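Local coordinates for GTPase-activating protein GYP1 (Saccharomyces cerevisiae, PDB 1FKM) that accelerates GTP hydrolysis by Ypt/Rab GTPases, chiefly Ypt1 and Ypt7, supplying an arginine finger and a glutamine finger in trans from its TBC-type GAP domain, at residues I84-Q89 against I116-A121; H124-Y129 against N192-Q197; N325-F330 against S373-W378. All blocks are in the same frame, centred on the assembly; numbering follows the deposited sequence.

How the contacts relate
Three contacts tie this all-helical Ypt/Rab-GAP domain together in series along the chain, none enclosing or crossing another. Contact 1 comes first, bringing helix 107-123 back against helix 83-93 and closing a loop that holds the arginine finger, Arg96. Contact 2 then joins the loop leaving helix 107-123 to the loop ahead of helix 198-214; Gln131, the glutamine finger, lies within the span it closes. These two touch, with Trp120 packed on Ser127 and Gly128. Contact 3 pairs helix 324-338 with the C-terminal helix 365-382, closing a mostly helical loop, its centre about 33 Å from that of contact 1, but Asn192 OD1 and Asn325 ND2 probably hydrogen-bond between contacts 2 and 3.

Contact 1. Residues I84-Q89 against I116-A121; sequences IPTWHQ and ILYLWA
Trp87 drives the edge of its indole into the face of Tyr118, an edge-to-face (T-shaped) pair that carries most of this helix-helix contact. The planes of the six-membered indole ring and the phenol ring stand at 80°, and their centroids are 5.0 Å apart. CE3 of Trp87 leads, coming down 3.5 Å from Tyr118 CG, so the indole meets the phenol ring near its root and not over its middle. CZ3 follows beside it, while Trp87 CB lies 3.8 Å from Tyr118 CE1, farther out along the ring. Both side chains extend with CG anti to the backbone N (chi1 178° for Tyr118), and this sends the two rings across the gap to cross at about a right angle.

Next to the aromatic pair, the methyl group of Thr86 reaches over to the next turn of the partner helix. Thr86 CG2 lies 3.8 Å from Ala121 CB, and the same methyl sits 4.2 Å from Tyr118 CD1, approaching that ring obliquely. The other branch of Thr86 turns back toward the start of its helix, where OG1 makes a weak hydrogen bond to Arg82 O just before it. No hydrogen bond joins the two segments; apolar and aromatic packing holds them.

The segment axes approach to 9.7 Å, with their N-to-C directions 137° apart. A polar tie is added nearby by Gln114 NE2, which bonds Trp87 O, while on other sides of helix 107-123 Leu119 packs on helix 57-74 and Trp120 on helix 168-186.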
loop_
_atom_site.group_PDB
_atom_site.type_symbol
_atom_site.label_atom_id
_atom_site.label_comp_id
_atom_site.label_asym_id
_atom_site.label_seq_id
_atom_site.Cartn_x
_atom_site.Cartn_y
_atom_site.Cartn_z
ATOM N N ILE A 84 6.942 -11.976 -22.982
ATOM C CA ILE A 84 8.095 -12.640 -22.380
ATOM C C ILE A 84 9.076 -11.696 -21.682
ATOM O O ILE A 84 9.389 -11.884 -20.506
ATOM C CB ILE A 84 8.864 -13.481 -23.429
ATOM C CG1 ILE A 84 7.921 -14.503 -24.069
ATOM C CG2 ILE A 84 10.043 -14.182 -22.776
ATOM C CD1 ILE A 84 7.258 -15.448 -23.082
ATOM N N PRO A 85 9.573 -10.669 -22.391
ATOM C CA PRO A 85 10.520 -9.729 -21.779
ATOM C C PRO A 85 10.010 -9.111 -20.477
ATOM O O PRO A 85 10.756 -8.990 -19.500
ATOM C CB PRO A 85 10.727 -8.692 -22.877
ATOM C CG PRO A 85 10.589 -9.510 -24.128
ATOM C CD PRO A 85 9.367 -10.346 -23.815
ATOM N N THR A 86 8.741 -8.715 -20.464
ATOM C CA THR A 86 8.139 -8.117 -19.272
ATOM C C THR A 86 8.114 -9.142 -18.143
ATOM O O THR A 86 8.365 -8.815 -16.978
ATOM C CB THR A 86 6.701 -7.629 -19.568
ATOM O OG1 THR A 86 6.765 -6.533 -20.483
ATOM C CG2 THR A 86 5.998 -7.174 -18.284
ATOM N N TRP A 87 7.809 -10.383 -18.497
ATOM C CA TRP A 87 7.781 -11.466 -17.522
ATOM C C TRP A 87 9.158 -11.585 -16.855
ATOM O O TRP A 87 9.262 -11.716 -15.635
ATOM C CB TRP A 87 7.401 -12.775 -18.223
ATOM C CG TRP A 87 7.433 -13.998 -17.349
ATOM C CD1 TRP A 87 8.500 -14.824 -17.135
ATOM C CD2 TRP A 87 6.358 -14.522 -16.562
ATOM N NE1 TRP A 87 8.157 -15.827 -16.265
ATOM C CE2 TRP A 87 6.847 -15.667 -15.896
ATOM C CE3 TRP A 87 5.027 -14.135 -16.354
ATOM C CZ2 TRP A 87 6.054 -16.431 -15.037
ATOM C CZ3 TRP A 87 4.238 -14.895 -15.500
ATOM C CH2 TRP A 87 4.755 -16.031 -14.850
ATOM N N HIS A 88 10.215 -11.521 -17.654
ATOM C CA HIS A 88 11.568 -11.636 -17.110
ATOM C C HIS A 88 11.977 -10.405 -16.306
ATOM O O HIS A 88 12.716 -10.502 -15.334
ATOM C CB HIS A 88 12.556 -11.912 -18.245
ATOM C CG HIS A 88 12.454 -13.302 -18.789
ATOM N ND1 HIS A 88 12.690 -13.608 -20.113
ATOM C CD2 HIS A 88 12.133 -14.472 -18.185
ATOM C CE1 HIS A 88 12.516 -14.904 -20.301
ATOM N NE2 HIS A 88 12.178 -15.452 -19.147
ATOM N N GLN A 89 11.479 -9.244 -16.711
ATOM C CA GLN A 89 11.770 -8.002 -16.008
ATOM C C GLN A 89 11.198 -8.086 -14.589
ATOM O O GLN A 89 11.800 -7.598 -13.630
ATOM C CB GLN A 89 11.147 -6.840 -16.778
ATOM C CG GLN A 89 11.045 -5.538 -16.035
ATOM C CD GLN A 89 10.400 -4.459 -16.891
ATOM O OE1 GLN A 89 9.418 -4.712 -17.587
ATOM N NE2 GLN A 89 10.944 -3.250 -16.837
ATOM N N ILE A 116 0.500 -11.840 -10.599
ATOM C CA ILE A 116 -0.251 -10.620 -10.318
ATOM C C ILE A 116 0.370 -9.407 -11.005
ATOM O O ILE A 116 -0.318 -8.645 -11.693
ATOM C CB ILE A 116 -0.314 -10.348 -8.796
ATOM C CG1 ILE A 116 -1.141 -11.440 -8.110
ATOM C CG2 ILE A 116 -0.915 -8.972 -8.541
ATOM C CD1 ILE A 116 -1.066 -11.414 -6.577
ATOM N N LEU A 117 1.673 -9.228 -10.822
ATOM C CA LEU A 117 2.353 -8.086 -11.411
ATOM C C LEU A 117 2.417 -8.171 -12.924
ATOM O O LEU A 117 2.320 -7.155 -13.612
ATOM C CB LEU A 117 3.765 -7.958 -10.843
ATOM C CG LEU A 117 3.807 -7.667 -9.340
ATOM C CD1 LEU A 117 5.255 -7.626 -8.867
ATOM C CD2 LEU A 117 3.118 -6.344 -9.052
ATOM N N TYR A 118 2.575 -9.386 -13.438
ATOM C CA TYR A 118 2.651 -9.578 -14.880
ATOM C C TYR A 118 1.336 -9.157 -15.527
ATOM O O TYR A 118 1.331 -8.422 -16.518
ATOM C CB TYR A 118 2.940 -11.045 -15.204
ATOM C CG TYR A 118 2.983 -11.343 -16.684
ATOM C CD1 TYR A 118 3.980 -10.802 -17.497
ATOM C CD2 TYR A 118 2.015 -12.154 -17.276
ATOM C CE1 TYR A 118 4.015 -11.063 -18.870
ATOM C CE2 TYR A 118 2.035 -12.421 -18.647
ATOM C CZ TYR A 118 3.037 -11.872 -19.437
ATOM O OH TYR A 118 3.043 -12.117 -20.796
ATOM N N LEU A 119 0.222 -9.620 -14.966
ATOM C CA LEU A 119 -1.085 -9.280 -15.519
ATOM C C LEU A 119 -1.337 -7.780 -15.485
ATOM O O LEU A 119 -1.856 -7.207 -16.446
ATOM C CB LEU A 119 -2.202 -10.010 -14.765
ATOM C CG LEU A 119 -3.607 -9.760 -15.334
ATOM C CD1 LEU A 119 -3.651 -10.174 -16.808
ATOM C CD2 LEU A 119 -4.637 -10.535 -14.526
ATOM N N TRP A 120 -0.976 -7.129 -14.380
ATOM C CA TRP A 120 -1.176 -5.686 -14.289
ATOM C C TRP A 120 -0.312 -4.981 -15.333
ATOM O O TRP A 120 -0.762 -4.043 -16.005
ATOM C CB TRP A 120 -0.808 -5.162 -12.897
ATOM C CG TRP A 120 -1.091 -3.687 -12.748
ATOM C CD1 TRP A 120 -2.249 -3.115 -12.307
ATOM C CD2 TRP A 120 -0.221 -2.606 -13.109
ATOM N NE1 TRP A 120 -2.155 -1.743 -12.373
ATOM C CE2 TRP A 120 -0.922 -1.405 -12.863
ATOM C CE3 TRP A 120 1.082 -2.536 -13.623
ATOM C CZ2 TRP A 120 -0.365 -0.147 -13.114
ATOM C CZ3 TRP A 120 1.634 -1.286 -13.872
ATOM C CH2 TRP A 120 0.911 -0.108 -13.618
ATOM N N ALA A 121 0.935 -5.427 -15.469
ATOM C CA ALA A 121 1.855 -4.817 -16.428
ATOM C C ALA A 121 1.353 -4.957 -17.866
ATOM O O ALA A 121 1.447 -4.019 -18.660
ATOM C CB ALA A 121 3.238 -5.441 -16.291
#

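Contact 2. Residues H124-Y129 against N192-Q197; sequences HPASGY and NYIHGQ
Ser127 CA and Ile194 CA are 4.1 Å apart, where two irregular loops meet without forming a strand pair. On one side the chain folds tightly after His124, whose carbonyl O accepts from both Ser127 N and Gly128 N. On the other, Ile194 to Gln197 make a type II beta turn, with Gly196 at positive phi and Gln197 N bonded to Ile194 O. One main-chain hydrogen bond joins the loops: His195 N donates to Ala126 O over 3.3 Å, nearly straight at 159° and in the carbonyl plane.

Ser127 does most of the side-chain work. Its CB rests against the backbone of Tyr193, 3.2 Å from Tyr193 O. OG stands anti to the carbonyl carbon (chi1 -51°), which brings it alongside Ile194, 3.8 Å from Ile194 CG2. That methyl also faces Ala126 CB at 4.3 Å, a loose apolar touch at the surface. The ring of Tyr193 leads off toward helix 133-145, packing on Ile133 and Leu136, with its OH bonded to Asn238 O. Within the second loop, Gln197 NE2 reaches back to Asn192 O at 3.0 Å, bracing the turn across its base, and also bonds Asn238 OD1.

The side chain of Tyr193 is about 8 Å from that of Gln131, the glutamine finger, so the junction lies near it. The firm polar tie is a main-chain N-H to carbonyl hydrogen bond, rather long, within a small, mostly backbone interface. Because both bonding atoms belong to the main chain, the bond itself does not use the side chains of His195 or Ala126.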
loop_
_atom_site.group_PDB
_atom_site.type_symbol
_atom_site.label_atom_id
_atom_site.label_comp_id
_atom_site.label_asym_id
_atom_site.label_seq_id
_atom_site.Cartn_x
_atom_site.Cartn_y
_atom_site.Cartn_z
ATOM N N HIS A 124 -1.368 -2.494 -18.624
ATOM C CA HIS A 124 -1.021 -1.078 -18.582
ATOM C C HIS A 124 0.216 -0.767 -19.416
ATOM O O HIS A 124 1.279 -0.445 -18.879
ATOM C CB HIS A 124 -0.800 -0.615 -17.134
ATOM C CG HIS A 124 -2.027 -0.701 -16.283
ATOM N ND1 HIS A 124 -2.558 -1.901 -15.863
ATOM C CD2 HIS A 124 -2.866 0.260 -15.831
ATOM C CE1 HIS A 124 -3.674 -1.677 -15.194
ATOM N NE2 HIS A 124 -3.884 -0.374 -15.161
ATOM N N PRO A 125 0.086 -0.847 -20.751
ATOM C CA PRO A 125 1.173 -0.577 -21.696
ATOM C C PRO A 125 1.879 0.764 -21.479
ATOM O O PRO A 125 3.084 0.877 -21.698
ATOM C CB PRO A 125 0.471 -0.637 -23.050
ATOM C CG PRO A 125 -0.594 -1.647 -22.821
ATOM C CD PRO A 125 -1.134 -1.262 -21.466
ATOM N N ALA A 126 1.134 1.776 -21.047
ATOM C CA ALA A 126 1.711 3.097 -20.818
ATOM C C ALA A 126 2.709 3.092 -19.660
ATOM O O ALA A 126 3.560 3.979 -19.554
ATOM C CB ALA A 126 0.603 4.114 -20.548
ATOM N N SER A 127 2.601 2.091 -18.793
ATOM C CA SER A 127 3.494 1.984 -17.646
ATOM C C SER A 127 4.419 0.785 -17.776
ATOM O O SER A 127 5.639 0.904 -17.621
ATOM C CB SER A 127 2.690 1.825 -16.348
ATOM O OG SER A 127 1.687 2.822 -16.221
ATOM N N GLY A 128 3.825 -0.367 -18.073
ATOM C CA GLY A 128 4.591 -1.591 -18.150
ATOM C C GLY A 128 4.911 -1.850 -16.691
ATOM O O GLY A 128 4.268 -1.261 -15.818
ATOM N N TYR A 129 5.878 -2.711 -16.403
ATOM C CA TYR A 129 6.228 -2.955 -15.014
ATOM C C TYR A 129 7.154 -1.831 -14.556
ATOM O O TYR A 129 8.084 -1.457 -15.268
ATOM C CB TYR A 129 6.944 -4.295 -14.842
ATOM C CG TYR A 129 7.554 -4.434 -13.466
ATOM C CD1 TYR A 129 6.745 -4.524 -12.332
ATOM C CD2 TYR A 129 8.936 -4.409 -13.290
ATOM C CE1 TYR A 129 7.296 -4.579 -11.059
ATOM C CE2 TYR A 129 9.498 -4.464 -12.021
ATOM C CZ TYR A 129 8.670 -4.549 -10.908
ATOM O OH TYR A 129 9.213 -4.604 -9.642
ATOM N N ASN A 192 1.639 8.363 -11.681
ATOM C CA ASN A 192 2.821 8.173 -10.838
ATOM C C ASN A 192 3.680 7.084 -11.474
ATOM O O ASN A 192 4.900 7.039 -11.275
ATOM C CB ASN A 192 2.444 7.705 -9.424
ATOM C CG ASN A 192 1.979 8.835 -8.528
ATOM O OD1 ASN A 192 1.878 8.669 -7.306
ATOM N ND2 ASN A 192 1.684 9.980 -9.120
ATOM N N TYR A 193 3.050 6.212 -12.254
ATOM C CA TYR A 193 3.789 5.110 -12.854
ATOM C C TYR A 193 3.914 5.038 -14.373
ATOM O O TYR A 193 4.498 4.093 -14.894
ATOM C CB TYR A 193 3.248 3.787 -12.307
ATOM C CG TYR A 193 3.338 3.735 -10.798
ATOM C CD1 TYR A 193 4.563 3.507 -10.165
ATOM C CD2 TYR A 193 2.235 4.039 -10.003
ATOM C CE1 TYR A 193 4.687 3.598 -8.779
ATOM C CE2 TYR A 193 2.348 4.132 -8.610
ATOM C CZ TYR A 193 3.580 3.916 -8.013
ATOM O OH TYR A 193 3.719 4.061 -6.653
ATOM N N ILE A 194 3.382 6.012 -15.100
ATOM C CA ILE A 194 3.559 5.955 -16.542
ATOM C C ILE A 194 5.008 6.363 -16.801
ATOM O O ILE A 194 5.658 6.934 -15.926
ATOM C CB ILE A 194 2.573 6.884 -17.288
ATOM C CG1 ILE A 194 2.805 8.342 -16.898
ATOM C CG2 ILE A 194 1.135 6.464 -16.962
ATOM C CD1 ILE A 194 1.912 9.325 -17.653
ATOM N N HIS A 195 5.517 6.050 -17.989
ATOM C CA HIS A 195 6.896 6.360 -18.354
ATOM C C HIS A 195 7.302 7.791 -18.004
ATOM O O HIS A 195 6.642 8.754 -18.397
ATOM C CB HIS A 195 7.105 6.095 -19.852
ATOM C CG HIS A 195 8.526 6.243 -20.302
ATOM N ND1 HIS A 195 9.591 5.756 -19.576
ATOM C CD2 HIS A 195 9.054 6.801 -21.416
ATOM C CE1 HIS A 195 10.716 6.010 -20.223
ATOM N NE2 HIS A 195 10.417 6.644 -21.342
ATOM N N GLY A 196 8.403 7.918 -17.264
ATOM C CA GLY A 196 8.883 9.224 -16.843
ATOM C C GLY A 196 8.338 9.584 -15.470
ATOM O O GLY A 196 8.746 10.578 -14.864
ATOM N N GLN A 197 7.406 8.768 -14.984
ATOM C CA GLN A 197 6.778 8.962 -13.681
ATOM C C GLN A 197 6.534 10.430 -13.346
ATOM O O GLN A 197 6.967 10.930 -12.304
ATOM C CB GLN A 197 7.623 8.284 -12.589
ATOM C CG GLN A 197 7.692 6.772 -12.773
ATOM C CD GLN A 197 8.319 6.045 -11.600
ATOM O OE1 GLN A 197 9.533 5.826 -11.561
ATOM N NE2 GLN A 197 7.488 5.667 -10.633
#

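Contact 3. Residues N325-F330 against S373-W378; sequences NEFHVF and SEAFIW
Phe330 and Ala375 meet where helix 324-338 crosses the C-terminal helix 365-382, a helix-helix packing in the all-helical GAP domain. Their segment axes come to 9.0 Å with N-to-C directions 116° apart. The small Ala375 is the bump on one side: its CB presses against the main-chain carbonyl of Phe330, 3.7 Å from Phe330 O, with Phe327 CE1 at 4.2 Å beside it. In return Phe330 is the bump on the other, resting its CB 3.7 Å from Ala375 O and sending its ring up along the partner helix toward Trp378. Its CG lies anti to the carbonyl carbon (chi1 -76°), which puts the CD1-CE1 side of the ring beside Trp378. Phe327 reaches the next step of that helix, with CE1 at its ring edge 4.0 Å from Phe376 N.

Cutting Phe330 back to an alanine removes the ring and would probably leave a gap beside Trp378 CB and lose the packing on Leu210 of helix 198-214. Phe327 also makes an edge-to-face pair with Tyr257. Contacts between the two segments are apolar or van der Waals throughout, with no hydrogen bond across. Along one side of the Phe330 ring, CD1 touches Trp378 CB at 3.7 Å and CE1 lies 3.7 Å from Trp378 O.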
loop_
_atom_site.group_PDB
_atom_site.type_symbol
_atom_site.label_atom_id
_atom_site.label_comp_id
_atom_site.label_asym_id
_atom_site.label_seq_id
_atom_site.Cartn_x
_atom_site.Cartn_y
_atom_site.Cartn_z
ATOM N N ASN A 325 -2.727 10.973 -3.615
ATOM C CA ASN A 325 -1.501 11.759 -3.761
ATOM C C ASN A 325 -1.466 12.949 -2.799
ATOM O O ASN A 325 -0.445 13.222 -2.162
ATOM C CB ASN A 325 -1.363 12.262 -5.203
ATOM C CG ASN A 325 -0.533 11.328 -6.075
ATOM O OD1 ASN A 325 -0.504 11.466 -7.297
ATOM N ND2 ASN A 325 0.157 10.385 -5.447
ATOM N N GLU A 326 -2.583 13.658 -2.703
ATOM C CA GLU A 326 -2.684 14.818 -1.825
ATOM C C GLU A 326 -2.431 14.441 -0.371
ATOM O O GLU A 326 -1.555 15.009 0.276
ATOM C CB GLU A 326 -4.067 15.457 -1.962
ATOM C CG GLU A 326 -4.314 16.625 -1.021
ATOM C CD GLU A 326 -5.726 17.171 -1.131
ATOM O OE1 GLU A 326 -6.485 16.700 -2.006
ATOM O OE2 GLU A 326 -6.079 18.072 -0.342
ATOM N N PHE A 327 -3.188 13.480 0.145
ATOM C CA PHE A 327 -3.010 13.071 1.530
ATOM C C PHE A 327 -1.591 12.566 1.793
ATOM O O PHE A 327 -1.003 12.854 2.838
ATOM C CB PHE A 327 -4.011 11.975 1.910
ATOM C CG PHE A 327 -3.979 11.616 3.365
ATOM C CD1 PHE A 327 -4.243 12.583 4.337
ATOM C CD2 PHE A 327 -3.659 10.324 3.773
ATOM C CE1 PHE A 327 -4.186 12.266 5.698
ATOM C CE2 PHE A 327 -3.599 9.996 5.128
ATOM C CZ PHE A 327 -3.863 10.971 6.094
ATOM N N HIS A 328 -1.034 11.820 0.842
ATOM C CA HIS A 328 0.308 11.283 1.014
ATOM C C HIS A 328 1.353 12.381 1.135
ATOM O O HIS A 328 2.304 12.254 1.907
ATOM C CB HIS A 328 0.686 10.344 -0.139
ATOM C CG HIS A 328 1.968 9.606 0.094
ATOM N ND1 HIS A 328 2.158 8.776 1.180
ATOM C CD2 HIS A 328 3.135 9.596 -0.594
ATOM C CE1 HIS A 328 3.385 8.290 1.150
ATOM N NE2 HIS A 328 4.000 8.772 0.085
ATOM N N VAL A 329 1.184 13.457 0.374
ATOM C CA VAL A 329 2.131 14.566 0.428
ATOM C C VAL A 329 2.141 15.185 1.824
ATOM O O VAL A 329 3.194 15.544 2.337
ATOM C CB VAL A 329 1.791 15.659 -0.610
ATOM C CG1 VAL A 329 2.621 16.909 -0.353
ATOM C CG2 VAL A 329 2.074 15.140 -2.012
ATOM N N PHE A 330 0.970 15.312 2.444
ATOM C CA PHE A 330 0.917 15.876 3.787
ATOM C C PHE A 330 1.513 14.939 4.831
ATOM O O PHE A 330 2.139 15.396 5.793
ATOM C CB PHE A 330 -0.517 16.266 4.151
ATOM C CG PHE A 330 -0.966 17.539 3.491
ATOM C CD1 PHE A 330 -0.597 18.770 4.024
ATOM C CD2 PHE A 330 -1.699 17.512 2.307
ATOM C CE1 PHE A 330 -0.948 19.961 3.385
ATOM C CE2 PHE A 330 -2.059 18.696 1.659
ATOM C CZ PHE A 330 -1.681 19.927 2.201
ATOM N N SER A 373 -2.892 11.884 12.125
ATOM C CA SER A 373 -3.770 12.932 12.636
ATOM C C SER A 373 -3.234 14.312 12.258
ATOM O O SER A 373 -3.991 15.198 11.854
ATOM C CB SER A 373 -3.887 12.823 14.160
ATOM O OG SER A 373 -4.734 13.833 14.678
ATOM N N GLU A 374 -1.924 14.484 12.388
ATOM C CA GLU A 374 -1.278 15.749 12.061
ATOM C C GLU A 374 -1.419 16.044 10.567
ATOM O O GLU A 374 -1.809 17.144 10.171
ATOM C CB GLU A 374 0.202 15.694 12.465
ATOM C CG GLU A 374 0.985 16.962 12.171
ATOM C CD GLU A 374 2.325 16.997 12.894
ATOM O OE1 GLU A 374 3.081 16.008 12.790
ATOM O OE2 GLU A 374 2.621 18.014 13.562
ATOM N N ALA A 375 -1.112 15.057 9.733
ATOM C CA ALA A 375 -1.232 15.237 8.289
ATOM C C ALA A 375 -2.666 15.601 7.912
ATOM O O ALA A 375 -2.894 16.376 6.979
ATOM C CB ALA A 375 -0.809 13.953 7.553
ATOM N N PHE A 376 -3.636 15.023 8.613
ATOM C CA PHE A 376 -5.037 15.315 8.318
ATOM C C PHE A 376 -5.367 16.774 8.618
ATOM O O PHE A 376 -6.050 17.442 7.842
ATOM C CB PHE A 376 -5.974 14.422 9.131
ATOM C CG PHE A 376 -7.430 14.735 8.914
ATOM C CD1 PHE A 376 -8.057 14.403 7.713
ATOM C CD2 PHE A 376 -8.161 15.418 9.884
ATOM C CE1 PHE A 376 -9.386 14.747 7.480
ATOM C CE2 PHE A 376 -9.493 15.769 9.659
ATOM C CZ PHE A 376 -10.105 15.431 8.452
ATOM N N ILE A 377 -4.890 17.258 9.756
ATOM C CA ILE A 377 -5.124 18.646 10.140
ATOM C C ILE A 377 -4.451 19.582 9.141
ATOM O O ILE A 377 -5.054 20.560 8.710
ATOM C CB ILE A 377 -4.585 18.927 11.566
ATOM C CG1 ILE A 377 -5.486 18.237 12.591
ATOM C CG2 ILE A 377 -4.508 20.434 11.824
ATOM C CD1 ILE A 377 -4.902 18.149 13.983
ATOM N N TRP A 378 -3.209 19.284 8.760
ATOM C CA TRP A 378 -2.503 20.141 7.808
ATOM C C TRP A 378 -3.243 20.199 6.477
ATOM O O TRP A 378 -3.411 21.273 5.882
ATOM C CB TRP A 378 -1.074 19.634 7.580
ATOM C CG TRP A 378 -0.192 19.781 8.773
ATOM C CD1 TRP A 378 -0.573 20.121 10.044
ATOM C CD2 TRP A 378 1.222 19.572 8.821
ATOM N NE1 TRP A 378 0.521 20.134 10.878
ATOM C CE2 TRP A 378 1.635 19.801 10.153
ATOM C CE3 TRP A 378 2.185 19.212 7.866
ATOM C CZ2 TRP A 378 2.970 19.680 10.555
ATOM C CZ3 TRP A 378 3.516 19.094 8.268
ATOM C CH2 TRP A 378 3.893 19.327 9.598
#